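Local coordinates for protein B- and T-lymphocyte attenuator (Mus musculus, PDB 1XAU) that acts as an inhibitory receptor on lymphocytes, damping antigen-receptor signalling through SHP-1 and SHP-2 and interacting with HVEM, here represented by its extracellular immunoglobulin-like domain, at residues H24-G29 with V110-R115; E30-E35 with K84-S89; I18-K23 with N106-T111; P45-C50 with P77-H82. One frame throughout, in Å; residues are numbered along the deposited sequence.

Contact 1: H24-G29 with V110-R115; sequences HSAWTG and VTIHVR. With CD (cadmium ion), chain C.
Parallel pairing of an edge strand with the C-terminal strand, as A' pairs with G in V-type immunoglobulin domains, joins His24-Ala26 to Ile112-Val114. The backbone bonds zigzag across: His24 N gives to Thr111 O (2.9 Å), His113 N to His24 O, and Ala26 N to His113 O. Beyond the strand, Thr28 N bonds to Arg115 O and so prolongs the pairing. Ala26 O is gripped twice by one residue: Arg115 N arrives nearly straight (2.8 Å), while Arg115 NE comes from above the carbonyl plane, on the opposite face (3.2 Å). A bend at chi3 (-82°) folds the arginine back over its partner strand. Its guanidinium lies flat on the indole of Trp27, planes 10° apart and centres 3.9 Å apart, with Ser25 CB against the other face (3.4 Å to Arg115 CZ). On the face turned to the other sheet, His24 CB meets Ile112 CD1, and both side chains touch Phe32 of that sheet. His24 ND1 binds a cadmium ion (2.3 Å), which also binds four waters. Sandwiched between indole and serine and tied through NE, the guanidinium is restrained in its rotation, and its charge is probably partly offset by Ala26 O.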
loop_
_atom_site.group_PDB
_atom_site.type_symbol
_atom_site.label_atom_id
_atom_site.label_comp_id
_atom_site.label_asym_id
_atom_site.label_seq_id
_atom_site.Cartn_x
_atom_site.Cartn_y
_atom_site.Cartn_z
ATOM N N HIS A 24 -10.079 -2.182 6.681
ATOM C CA HIS A 24 -10.443 -0.888 7.224
ATOM C C HIS A 24 -11.596 -0.284 6.462
ATOM O O HIS A 24 -11.776 -0.568 5.282
ATOM C CB HIS A 24 -9.227 0.124 7.200
ATOM C CG HIS A 24 -8.169 -0.226 8.195
ATOM N ND1 HIS A 24 -8.341 -0.006 9.541
ATOM C CD2 HIS A 24 -7.004 -0.921 8.062
ATOM C CE1 HIS A 24 -7.330 -0.548 10.207
ATOM N NE2 HIS A 24 -6.505 -1.103 9.330
ATOM N N SER A 25 -12.376 0.567 7.127
ATOM C CA SER A 25 -13.474 1.225 6.448
ATOM C C SER A 25 -13.161 2.757 6.428
ATOM O O SER A 25 -12.496 3.278 7.295
ATOM C CB SER A 25 -14.820 0.961 7.172
ATOM O OG SER A 25 -15.188 -0.436 7.108
ATOM N N ALA A 26 -13.688 3.452 5.451
ATOM C CA ALA A 26 -13.447 4.856 5.295
ATOM C C ALA A 26 -14.799 5.447 4.801
ATOM O O ALA A 26 -15.749 4.698 4.451
ATOM C CB ALA A 26 -12.389 5.058 4.238
ATOM N N TRP A 27 -14.878 6.768 4.784
ATOM C CA TRP A 27 -16.092 7.456 4.326
ATOM C C TRP A 27 -15.738 8.205 3.070
ATOM O O TRP A 27 -14.685 8.838 3.010
ATOM C CB TRP A 27 -16.527 8.520 5.353
ATOM C CG TRP A 27 -17.001 7.906 6.641
ATOM C CD1 TRP A 27 -16.297 7.769 7.784
ATOM C CD2 TRP A 27 -18.246 7.238 6.845
ATOM N NE1 TRP A 27 -17.026 7.040 8.715
ATOM C CE2 TRP A 27 -18.226 6.705 8.153
ATOM C CE3 TRP A 27 -19.374 7.035 6.050
ATOM C CZ2 TRP A 27 -19.306 5.976 8.692
ATOM C CZ3 TRP A 27 -20.448 6.328 6.577
ATOM C CH2 TRP A 27 -20.414 5.803 7.885
ATOM N N THR A 28 -16.615 8.212 2.083
ATOM C CA THR A 28 -16.310 8.933 0.884
ATOM C C THR A 28 -16.052 10.388 1.183
ATOM O O THR A 28 -16.705 10.957 2.076
ATOM C CB THR A 28 -17.430 8.803 -0.115
ATOM O OG1 THR A 28 -16.991 9.464 -1.296
ATOM C CG2 THR A 28 -18.704 9.504 0.364
ATOM N N GLY A 29 -15.084 10.984 0.487
ATOM C CA GLY A 29 -14.703 12.383 0.740
ATOM C C GLY A 29 -13.656 12.623 1.832
ATOM O O GLY A 29 -13.105 13.720 1.956
ATOM N N VAL A 110 -4.679 -5.418 2.151
ATOM C CA VAL A 110 -5.530 -4.636 3.068
ATOM C C VAL A 110 -6.789 -4.376 2.267
ATOM O O VAL A 110 -6.725 -3.935 1.112
ATOM C CB VAL A 110 -4.847 -3.311 3.595
ATOM C CG1 VAL A 110 -4.155 -2.581 2.514
ATOM C CG2 VAL A 110 -5.876 -2.422 4.297
ATOM N N THR A 111 -7.952 -4.644 2.858
ATOM C CA THR A 111 -9.213 -4.452 2.126
ATOM C C THR A 111 -9.816 -3.172 2.662
ATOM O O THR A 111 -9.922 -3.031 3.899
ATOM C CB THR A 111 -10.179 -5.590 2.523
ATOM O OG1 THR A 111 -9.630 -6.800 2.016
ATOM C CG2 THR A 111 -11.566 -5.402 1.930
ATOM N N ILE A 112 -10.195 -2.248 1.772
ATOM C CA ILE A 112 -10.806 -0.978 2.226
ATOM C C ILE A 112 -12.256 -1.001 1.784
ATOM O O ILE A 112 -12.557 -1.311 0.628
ATOM C CB ILE A 112 -10.114 0.242 1.517
ATOM C CG1 ILE A 112 -8.619 0.176 1.863
ATOM C CG2 ILE A 112 -10.792 1.600 1.935
ATOM C CD1 ILE A 112 -8.390 -0.002 3.371
ATOM N N HIS A 113 -13.149 -0.653 2.677
ATOM C CA HIS A 113 -14.538 -0.629 2.307
ATOM C C HIS A 113 -14.908 0.854 2.471
ATOM O O HIS A 113 -14.719 1.388 3.538
ATOM C CB HIS A 113 -15.347 -1.479 3.283
ATOM C CG HIS A 113 -16.816 -1.228 3.203
ATOM N ND1 HIS A 113 -17.520 -1.306 2.027
ATOM C CD2 HIS A 113 -17.705 -0.857 4.145
ATOM C CE1 HIS A 113 -18.778 -0.978 2.231
ATOM N NE2 HIS A 113 -18.920 -0.704 3.515
ATOM N N VAL A 114 -15.438 1.477 1.431
ATOM C CA VAL A 114 -15.774 2.917 1.487
ATOM C C VAL A 114 -17.289 3.086 1.574
ATOM O O VAL A 114 -18.036 2.554 0.730
ATOM C CB VAL A 114 -15.251 3.590 0.245
ATOM C CG1 VAL A 114 -15.499 5.144 0.337
ATOM C CG2 VAL A 114 -13.700 3.333 0.095
ATOM N N ARG A 115 -17.720 3.769 2.615
ATOM C CA ARG A 115 -19.161 4.043 2.899
ATOM C C ARG A 115 -19.599 5.440 2.428
ATOM O O ARG A 115 -18.769 6.384 2.464
ATOM C CB ARG A 115 -19.362 3.904 4.410
ATOM C CG ARG A 115 -18.750 2.643 5.032
ATOM C CD ARG A 115 -18.571 2.807 6.598
ATOM N NE ARG A 115 -17.341 3.534 6.935
ATOM C CZ ARG A 115 -16.768 3.541 8.139
ATOM N NH1 ARG A 115 -17.324 2.847 9.143
ATOM N NH2 ARG A 115 -15.624 4.246 8.353
HETATM CD CD CD C . -9.905 1.310 10.559
HETATM O O HOH W 1 -11.885 0.482 9.961
HETATM O O HOH W 2 -10.184 2.826 8.944
HETATM O O HOH W 3 -9.903 -0.030 12.445
HETATM O O HOH W 4 -11.594 2.291 11.793
#

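Contact 2: E30-E35 with K84-S89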
loop_
_atom_site.group_PDB
_atom_site.type_symbol
_atom_site.label_atom_id
_atom_site.label_comp_id
_atom_site.label_asym_id
_atom_site.label_seq_id
_atom_site.Cartn_x
_atom_site.Cartn_y
_atom_site.Cartn_z
ATOM N N GLU A 30 -13.395 11.646 2.703
ATOM C CA GLU A 30 -12.347 11.805 3.708
ATOM C C GLU A 30 -10.956 11.722 3.091
ATOM O O GLU A 30 -10.808 11.117 2.015
ATOM C CB GLU A 30 -12.352 10.648 4.731
ATOM C CG GLU A 30 -13.484 10.624 5.682
ATOM C CD GLU A 30 -13.270 9.497 6.713
ATOM O OE1 GLU A 30 -13.049 8.303 6.302
ATOM O OE2 GLU A 30 -13.316 9.812 7.913
ATOM N N LEU A 31 -9.951 12.360 3.738
ATOM C CA LEU A 31 -8.501 12.176 3.335
ATOM C C LEU A 31 -8.231 10.829 4.010
ATOM O O LEU A 31 -8.473 10.711 5.206
ATOM C CB LEU A 31 -7.597 13.212 4.001
ATOM C CG LEU A 31 -7.202 14.339 3.029
ATOM C CD1 LEU A 31 -8.309 14.675 2.163
ATOM C CD2 LEU A 31 -6.606 15.522 3.759
ATOM N N PHE A 32 -7.683 9.831 3.329
ATOM C CA PHE A 32 -7.523 8.509 3.990
ATOM C C PHE A 32 -6.198 7.924 3.532
ATOM O O PHE A 32 -5.714 8.266 2.449
ATOM C CB PHE A 32 -8.640 7.575 3.516
ATOM C CG PHE A 32 -8.635 6.167 4.183
ATOM C CD1 PHE A 32 -9.199 6.005 5.452
ATOM C CD2 PHE A 32 -8.136 5.060 3.516
ATOM C CE1 PHE A 32 -9.262 4.700 6.067
ATOM C CE2 PHE A 32 -8.200 3.741 4.142
ATOM C CZ PHE A 32 -8.753 3.605 5.396
ATOM N N LYS A 33 -5.566 7.080 4.341
ATOM C CA LYS A 33 -4.348 6.484 3.874
ATOM C C LYS A 33 -4.211 5.015 4.281
ATOM O O LYS A 33 -4.876 4.578 5.258
ATOM C CB LYS A 33 -3.126 7.208 4.446
ATOM C CG LYS A 33 -3.025 7.249 6.010
ATOM C CD LYS A 33 -1.742 7.995 6.486
ATOM C CE LYS A 33 -1.853 8.143 8.054
ATOM N NZ LYS A 33 -0.625 8.617 8.855
ATOM N N ILE A 34 -3.443 4.243 3.496
ATOM C CA ILE A 34 -3.105 2.893 3.927
ATOM C C ILE A 34 -1.592 2.805 3.936
ATOM O O ILE A 34 -0.879 3.563 3.273
ATOM C CB ILE A 34 -3.722 1.806 3.081
ATOM C CG1 ILE A 34 -3.343 1.978 1.659
ATOM C CG2 ILE A 34 -5.271 1.841 3.307
ATOM C CD1 ILE A 34 -4.043 0.880 0.745
ATOM N N GLU A 35 -1.100 1.894 4.751
ATOM C CA GLU A 35 0.327 1.855 5.000
ATOM C C GLU A 35 0.931 0.509 4.738
ATOM O O GLU A 35 0.338 -0.507 5.085
ATOM C CB GLU A 35 0.526 2.135 6.485
ATOM C CG GLU A 35 0.033 3.522 6.916
ATOM C CD GLU A 35 0.362 3.825 8.355
ATOM O OE1 GLU A 35 0.785 2.923 9.158
ATOM O OE2 GLU A 35 0.208 4.999 8.687
ATOM N N LYS A 84 -6.805 11.476 -1.621
ATOM C CA LYS A 84 -7.116 12.878 -1.362
ATOM C C LYS A 84 -8.129 13.390 -2.371
ATOM O O LYS A 84 -7.748 14.037 -3.369
ATOM C CB LYS A 84 -5.817 13.696 -1.509
ATOM C CG LYS A 84 -5.955 15.202 -1.143
ATOM C CD LYS A 84 -4.596 15.930 -1.112
ATOM C CE LYS A 84 -4.821 17.503 -1.041
ATOM N NZ LYS A 84 -3.666 18.262 -0.322
ATOM N N PRO A 85 -9.405 13.093 -2.150
ATOM C CA PRO A 85 -9.926 12.310 -1.019
ATOM C C PRO A 85 -10.213 10.924 -1.543
ATOM O O PRO A 85 -10.051 10.679 -2.738
ATOM C CB PRO A 85 -11.262 13.003 -0.720
ATOM C CG PRO A 85 -11.766 13.344 -2.083
ATOM C CD PRO A 85 -10.494 13.763 -2.889
ATOM N N ILE A 86 -10.717 10.049 -0.679
ATOM C CA ILE A 86 -11.110 8.730 -1.079
ATOM C C ILE A 86 -12.534 8.723 -1.681
ATOM O O ILE A 86 -13.372 9.607 -1.355
ATOM C CB ILE A 86 -11.009 7.740 0.089
ATOM C CG1 ILE A 86 -11.138 6.333 -0.518
ATOM C CG2 ILE A 86 -12.119 8.005 1.135
ATOM C CD1 ILE A 86 -10.553 5.344 0.448
ATOM N N HIS A 87 -12.766 7.836 -2.639
ATOM C CA HIS A 87 -14.069 7.794 -3.303
ATOM C C HIS A 87 -14.682 6.421 -3.219
ATOM O O HIS A 87 -13.996 5.421 -2.940
ATOM C CB HIS A 87 -13.945 8.117 -4.811
ATOM C CG HIS A 87 -13.101 9.308 -5.135
ATOM N ND1 HIS A 87 -11.797 9.199 -5.602
ATOM C CD2 HIS A 87 -13.368 10.635 -5.067
ATOM C CE1 HIS A 87 -11.302 10.414 -5.791
ATOM N NE2 HIS A 87 -12.237 11.297 -5.476
ATOM N N LEU A 88 -15.991 6.314 -3.502
ATOM C CA LEU A 88 -16.582 4.973 -3.501
ATOM C C LEU A 88 -15.849 4.008 -4.404
ATOM O O LEU A 88 -15.696 2.809 -4.045
ATOM C CB LEU A 88 -18.096 4.988 -3.940
ATOM C CG LEU A 88 -18.998 5.662 -2.897
ATOM C CD1 LEU A 88 -20.388 6.093 -3.584
ATOM C CD2 LEU A 88 -19.259 4.668 -1.722
ATOM N N SER A 89 -15.398 4.476 -5.558
ATOM C CA SER A 89 -14.707 3.614 -6.506
ATOM C C SER A 89 -13.360 3.055 -5.969
ATOM O O SER A 89 -12.738 2.162 -6.608
ATOM C CB SER A 89 -14.414 4.359 -7.822
ATOM O OG SER A 89 -13.709 5.537 -7.532
#
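Glu30 meets Pro85 and Ile86 through its backbone: Ile86 N donates to Glu30 O at 2.9 Å, an almost linear bond (169°). The same oxygen has Pro85 CB at 3.4 Å and Ile86 CG2 at 3.5 Å, so two aliphatic groups crowd round the accepting carbonyl. The Glu30 carboxylate serves another purpose, taking the backbone N-H of Trp27 on OE1. Leu31 reaches the 84-89 loop with CD1, which lies 4.1 Å from Lys84 CG; the two side chains run alongside each other in the same direction. That methyl also approaches Pro85 CB, on a residue preceded by a cis peptide bond. Phe32 begins the strand proper. With CG anti to the backbone N (chi1 -177°), its ring runs beside the Ile86 side chain, and Phe32 CD2 touches Ile86 CD1 at 3.9 Å. From here the paths diverge, the first segment running on along strand 32-39 and the second staying in the loop between strands 78-83 and 92-100. The contact thus closes one end of the immunoglobulin sandwich. Strand 78-83 flanks strand 32-39 within its sheet, Phe32 faces His24, Ala26 and Ile112 of the other sheet, and Ile86 packs on Val114 of strand 103-114.

Contact 3: I18-K23 with N106-T111; sequences IKRNSK and NSHSVT. With CD (cadmium ion), chain B.
His108 and Ile18 dominate this contact, with Arg20 beside them, where the chain enters the parallel edge pairing of the V-type immunoglobulin sandwich through a type II turn, Lys19-Ser22. The His108 ring is covered on one face by the aliphatic part of Arg20, whose CG stands 4.0 Å from the ring centroid in a CH-pi contact, almost on the ring normal. Further out, the bend at Arg20 chi3 (-115°) turns the guanidinium back so that His108 CE1 lies over its centre, 3.7 Å from Arg20 CZ, the two planes inclined at 44°. The ring is therefore not stacked on the guanidinium. Ile18 O lies at the ring edge and is linked to His108 N by a water held at 2.8 Å from each. Inward, Ile18 CD1 rests on His108 O (3.5 Å) and on Ser107 OG; that hydroxyl donates to His108 O and also bonds to Cys96 N of strand 92-100. Ile18 CG2 turns to Val110 CB. Where the turn ends, Thr111 N bonds to Ser22 O at 3.0 Å, and a second water donates to the same oxygen, while Ser22 OG packs against Val110 CG2. At the solvent side, the Arg20-flanked imidazole also holds a metal: His108 NE2 lies 2.3 Å from a cadmium ion, which also binds waters.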
loop_
_atom_site.group_PDB
_atom_site.type_symbol
_atom_site.label_atom_id
_atom_site.label_comp_id
_atom_site.label_asym_id
_atom_site.label_seq_id
_atom_site.Cartn_x
_atom_site.Cartn_y
_atom_site.Cartn_z
ATOM N N ILE A 18 2.443 -5.573 5.858
ATOM C CA ILE A 18 1.035 -5.265 6.121
ATOM C C ILE A 18 0.582 -6.532 6.899
ATOM O O ILE A 18 0.976 -7.637 6.516
ATOM C CB ILE A 18 0.303 -5.196 4.781
ATOM C CG1 ILE A 18 0.692 -3.889 4.090
ATOM C CG2 ILE A 18 -1.257 -5.333 4.953
ATOM C CD1 ILE A 18 0.054 -3.739 2.688
ATOM N N LYS A 19 -0.216 -6.382 7.948
ATOM C CA LYS A 19 -0.710 -7.566 8.681
ATOM C C LYS A 19 -1.687 -8.374 7.874
ATOM O O LYS A 19 -2.489 -7.800 7.133
ATOM C CB LYS A 19 -1.403 -7.140 9.970
ATOM C CG LYS A 19 -0.424 -6.994 11.135
ATOM C CD LYS A 19 -1.174 -6.636 12.440
ATOM C CE LYS A 19 -1.260 -7.853 13.370
ATOM N NZ LYS A 19 0.137 -8.453 13.671
ATOM N N ARG A 20 -1.654 -9.692 8.048
ATOM C CA ARG A 20 -2.562 -10.584 7.325
ATOM C C ARG A 20 -4.005 -10.242 7.662
ATOM O O ARG A 20 -4.290 -9.845 8.760
ATOM C CB ARG A 20 -2.301 -12.034 7.720
ATOM C CG ARG A 20 -2.817 -13.051 6.717
ATOM C CD ARG A 20 -2.787 -14.459 7.367
ATOM N NE ARG A 20 -1.843 -15.373 6.724
ATOM C CZ ARG A 20 -1.873 -15.716 5.432
ATOM N NH1 ARG A 20 -2.819 -15.208 4.635
ATOM N NH2 ARG A 20 -0.935 -16.537 4.925
ATOM N N ASN A 21 -4.900 -10.337 6.707
ATOM C CA ASN A 21 -6.303 -10.080 7.049
ATOM C C ASN A 21 -6.548 -8.636 7.462
ATOM O O ASN A 21 -7.461 -8.372 8.202
ATOM C CB ASN A 21 -6.630 -11.041 8.202
ATOM C CG ASN A 21 -8.026 -10.867 8.772
ATOM O OD1 ASN A 21 -9.040 -10.878 8.016
ATOM N ND2 ASN A 21 -8.110 -10.727 10.134
ATOM N N SER A 22 -5.710 -7.694 7.045
ATOM C CA SER A 22 -5.950 -6.290 7.422
ATOM C C SER A 22 -7.222 -5.743 6.741
ATOM O O SER A 22 -7.401 -5.971 5.539
ATOM C CB SER A 22 -4.720 -5.486 7.011
ATOM O OG SER A 22 -4.865 -4.217 7.540
ATOM N N LYS A 23 -8.109 -5.037 7.454
ATOM C CA LYS A 23 -9.353 -4.524 6.807
ATOM C C LYS A 23 -9.677 -3.189 7.473
ATOM O O LYS A 23 -9.522 -3.097 8.711
ATOM C CB LYS A 23 -10.531 -5.485 7.086
ATOM C CG LYS A 23 -10.239 -6.896 6.487
ATOM C CD LYS A 23 -11.115 -8.040 7.115
ATOM C CE LYS A 23 -10.944 -8.095 8.659
ATOM N NZ LYS A 23 -11.100 -9.484 9.342
ATOM N N ASN A 106 6.288 -9.617 -2.042
ATOM C CA ASN A 106 4.892 -9.160 -1.981
ATOM C C ASN A 106 4.428 -9.020 -0.544
ATOM O O ASN A 106 5.137 -9.420 0.400
ATOM C CB ASN A 106 3.988 -10.152 -2.709
ATOM C CG ASN A 106 4.166 -10.103 -4.244
ATOM O OD1 ASN A 106 4.594 -11.070 -4.823
ATOM N ND2 ASN A 106 3.838 -8.984 -4.878
ATOM N N SER A 107 3.238 -8.463 -0.354
ATOM C CA SER A 107 2.746 -8.291 0.997
ATOM C C SER A 107 1.394 -8.909 1.058
ATOM O O SER A 107 0.836 -9.274 0.048
ATOM C CB SER A 107 2.505 -6.802 1.373
ATOM O OG SER A 107 1.478 -6.220 0.541
ATOM N N HIS A 108 0.857 -8.942 2.269
ATOM C CA HIS A 108 -0.486 -9.378 2.451
ATOM C C HIS A 108 -1.373 -8.173 1.977
ATOM O O HIS A 108 -0.879 -7.039 1.824
ATOM C CB HIS A 108 -0.724 -9.635 3.942
ATOM C CG HIS A 108 -0.078 -10.907 4.421
ATOM N ND1 HIS A 108 -0.329 -12.104 3.789
ATOM C CD2 HIS A 108 0.860 -11.164 5.370
ATOM C CE1 HIS A 108 0.427 -13.053 4.323
ATOM N NE2 HIS A 108 1.153 -12.509 5.282
ATOM N N SER A 109 -2.670 -8.414 1.785
ATOM C CA SER A 109 -3.540 -7.362 1.291
ATOM C C SER A 109 -4.267 -6.646 2.434
ATOM O O SER A 109 -4.409 -7.183 3.557
ATOM C CB SER A 109 -4.609 -7.980 0.348
ATOM O OG SER A 109 -5.356 -8.930 1.091
ATOM N N VAL A 110 -4.679 -5.418 2.151
ATOM C CA VAL A 110 -5.530 -4.636 3.068
ATOM C C VAL A 110 -6.789 -4.376 2.267
ATOM O O VAL A 110 -6.725 -3.935 1.112
ATOM C CB VAL A 110 -4.847 -3.311 3.595
ATOM C CG1 VAL A 110 -4.155 -2.581 2.514
ATOM C CG2 VAL A 110 -5.876 -2.422 4.297
ATOM N N THR A 111 -7.952 -4.644 2.858
ATOM C CA THR A 111 -9.213 -4.452 2.126
ATOM C C THR A 111 -9.816 -3.172 2.662
ATOM O O THR A 111 -9.922 -3.031 3.899
ATOM C CB THR A 111 -10.179 -5.590 2.523
ATOM O OG1 THR A 111 -9.630 -6.800 2.016
ATOM C CG2 THR A 111 -11.566 -5.402 1.930
HETATM CD CD CD B . 2.744 -13.317 6.708
HETATM O O HOH W 5 2.599 -8.199 4.339
HETATM O O HOH W 6 -4.263 -10.288 3.678
HETATM O O HOH W 7 -7.395 -7.877 3.573
HETATM O O HOH W 8 3.074 -15.230 4.905
HETATM O O HOH W 9 1.330 -14.673 7.675
HETATM O O HOH W 10 3.706 -14.623 8.527
HETATM O O HOH W 11 2.446 -12.203 8.079
#

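Contact 4: P45-C50 with P77-H82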
loop_
_atom_site.group_PDB
_atom_site.type_symbol
_atom_site.label_atom_id
_atom_site.label_comp_id
_atom_site.label_asym_id
_atom_site.label_seq_id
_atom_site.Cartn_x
_atom_site.Cartn_y
_atom_site.Cartn_z
ATOM N N PRO A 45 14.015 -0.177 -0.723
ATOM C CA PRO A 45 13.538 -0.703 -2.021
ATOM C C PRO A 45 12.534 0.259 -2.726
ATOM O O PRO A 45 12.016 1.107 -2.071
ATOM C CB PRO A 45 12.836 -2.026 -1.631
ATOM C CG PRO A 45 12.494 -1.833 -0.232
ATOM C CD PRO A 45 13.648 -1.063 0.392
ATOM N N ASN A 46 12.317 0.124 -4.043
ATOM C CA ASN A 46 11.341 0.973 -4.760
ATOM C C ASN A 46 10.095 0.089 -4.591
ATOM O O ASN A 46 10.001 -0.989 -5.155
ATOM C CB ASN A 46 11.659 1.059 -6.260
ATOM C CG ASN A 46 10.650 1.924 -7.041
ATOM O OD1 ASN A 46 9.694 2.511 -6.478
ATOM N ND2 ASN A 46 10.888 2.058 -8.344
ATOM N N VAL A 47 9.148 0.570 -3.825
ATOM C CA VAL A 47 7.961 -0.220 -3.577
ATOM C C VAL A 47 6.793 0.351 -4.354
ATOM O O VAL A 47 6.731 1.576 -4.486
ATOM C CB VAL A 47 7.608 -0.113 -2.118
ATOM C CG1 VAL A 47 6.307 -0.955 -1.804
ATOM C CG2 VAL A 47 8.807 -0.662 -1.265
ATOM N N THR A 48 5.905 -0.501 -4.833
ATOM C CA THR A 48 4.753 0.017 -5.572
ATOM C C THR A 48 3.447 -0.542 -5.028
ATOM O O THR A 48 3.455 -1.557 -4.391
ATOM C CB THR A 48 4.873 -0.266 -7.077
ATOM O OG1 THR A 48 4.885 -1.643 -7.309
ATOM C CG2 THR A 48 6.248 0.200 -7.610
ATOM N N TRP A 49 2.333 0.125 -5.281
ATOM C CA TRP A 49 1.062 -0.380 -4.756
ATOM C C TRP A 49 0.363 -1.089 -5.900
ATOM O O TRP A 49 0.496 -0.688 -7.082
ATOM C CB TRP A 49 0.177 0.788 -4.302
ATOM C CG TRP A 49 0.628 1.325 -2.959
ATOM C CD1 TRP A 49 1.496 2.391 -2.700
ATOM C CD2 TRP A 49 0.282 0.781 -1.709
ATOM N NE1 TRP A 49 1.666 2.533 -1.333
ATOM C CE2 TRP A 49 0.934 1.559 -0.699
ATOM C CE3 TRP A 49 -0.527 -0.308 -1.324
ATOM C CZ2 TRP A 49 0.777 1.290 0.662
ATOM C CZ3 TRP A 49 -0.685 -0.580 0.016
ATOM C CH2 TRP A 49 -0.032 0.242 1.024
ATOM N N CYS A 50 -0.433 -2.078 -5.526
ATOM C CA CYS A 50 -1.211 -2.850 -6.474
ATOM C C CYS A 50 -2.646 -2.903 -5.958
ATOM O O CYS A 50 -2.873 -2.810 -4.757
ATOM C CB CYS A 50 -0.765 -4.314 -6.558
ATOM S SG CYS A 50 0.971 -4.556 -6.983
ATOM N N PRO A 77 10.272 2.021 8.734
ATOM C CA PRO A 77 9.823 2.980 7.704
ATOM C C PRO A 77 8.487 2.455 7.169
ATOM O O PRO A 77 8.236 1.250 7.200
ATOM C CB PRO A 77 10.924 2.908 6.644
ATOM C CG PRO A 77 12.132 2.366 7.396
ATOM C CD PRO A 77 11.520 1.349 8.319
ATOM N N VAL A 78 7.634 3.369 6.717
ATOM C CA VAL A 78 6.340 2.997 6.212
ATOM C C VAL A 78 6.116 3.653 4.850
ATOM O O VAL A 78 6.376 4.851 4.680
ATOM C CB VAL A 78 5.237 3.469 7.172
ATOM C CG1 VAL A 78 3.928 3.055 6.617
ATOM C CG2 VAL A 78 5.389 2.768 8.589
ATOM N N PHE A 79 5.738 2.853 3.873
ATOM C CA PHE A 79 5.401 3.382 2.547
ATOM C C PHE A 79 3.890 3.585 2.578
ATOM O O PHE A 79 3.163 2.693 2.955
ATOM C CB PHE A 79 5.791 2.372 1.456
ATOM C CG PHE A 79 5.569 2.854 0.117
ATOM C CD1 PHE A 79 6.077 4.081 -0.285
ATOM C CD2 PHE A 79 4.872 2.039 -0.808
ATOM C CE1 PHE A 79 5.889 4.530 -1.622
ATOM C CE2 PHE A 79 4.674 2.460 -2.155
ATOM C CZ PHE A 79 5.174 3.716 -2.549
ATOM N N VAL A 80 3.424 4.764 2.214
ATOM C CA VAL A 80 2.036 5.104 2.362
ATOM C C VAL A 80 1.338 5.475 1.068
ATOM O O VAL A 80 1.959 6.113 0.219
ATOM C CB VAL A 80 2.043 6.338 3.271
ATOM C CG1 VAL A 80 0.661 6.713 3.689
ATOM C CG2 VAL A 80 2.939 6.008 4.491
ATOM N N LEU A 81 0.081 5.089 0.947
ATOM C CA LEU A 81 -0.776 5.445 -0.190
ATOM C C LEU A 81 -1.795 6.421 0.385
ATOM O O LEU A 81 -2.579 6.075 1.297
ATOM C CB LEU A 81 -1.430 4.176 -0.772
ATOM C CG LEU A 81 -2.411 4.511 -1.909
ATOM C CD1 LEU A 81 -1.573 5.023 -3.141
ATOM C CD2 LEU A 81 -3.223 3.244 -2.267
ATOM N N HIS A 82 -1.875 7.620 -0.192
ATOM C CA HIS A 82 -2.789 8.674 0.318
ATOM C C HIS A 82 -3.909 8.944 -0.670
ATOM O O HIS A 82 -3.634 9.243 -1.842
ATOM C CB HIS A 82 -2.046 9.978 0.431
ATOM C CG HIS A 82 -0.860 9.924 1.334
ATOM N ND1 HIS A 82 -0.924 10.281 2.655
ATOM C CD2 HIS A 82 0.437 9.634 1.077
ATOM C CE1 HIS A 82 0.295 10.212 3.182
ATOM N NE2 HIS A 82 1.138 9.828 2.249
#
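A chi1 of -176° swings the Phe79 ring away from its own backbone N, and one of -78° sets Trp49 CG opposite its carbonyl carbon, so that the two rings pass each other in the core of the immunoglobulin beta sandwich. Strands 47-50 and 78-82 belong to opposite sheets, their axes 8.5 Å apart, and no hydrogen bond joins them. The Trp49 five-membered ring and the Phe79 ring are almost parallel (17°) but strongly displaced, centroids 4.7 Å apart, and little of one lies over the other. The approach is close: Trp49 NE1 is 3.1 Å from Phe79 CE2. Two residues earlier on the same strand and same face, Val47 CG1 meets Phe79 CD2 at 3.5 Å, and Val47 CB stands off-centre over the phenyl ring, making a CH-pi contact. Leu81 covers one face of the indole, its CB 3.6 Å from the five-membered ring centroid. Such a tryptophan, packed beside the intersheet disulfide, is the hallmark of immunoglobulin domains; here Trp49 touches Cys36 and Val47 touches Cys96, the two halves of that bridge. Trp70 meets Phe79 from strand 66-71, extending the aromatic cluster. The phenyl ring also reaches backbone, with Phe79 CZ 3.3 Å from Val47 O.

Overall arrangement
Contact 4 is the buried core of the sandwich, joining the two sheets by side chains alone; contact 1 is partly buried, contacts 2 and 3 lie at the surface. Contacts 1 and 3 hold the same strands, 22-26 and 103-114, sharing Val110 and Thr111: the first has regular parallel bonding, the second a turn bridged partly by water, and each carries a histidine-bound cadmium ion. Contact 2 closes the end next to contact 1, where Gly29 N probably bonds to Ile86 O. It also meets contact 4 within one sheet. Ile18 of contact 3 packs on Trp49. Arginine side chains cover aromatic rings in contacts 1 and 3, one stacked and one not; contact 4 packs aromatic against aliphatic groups.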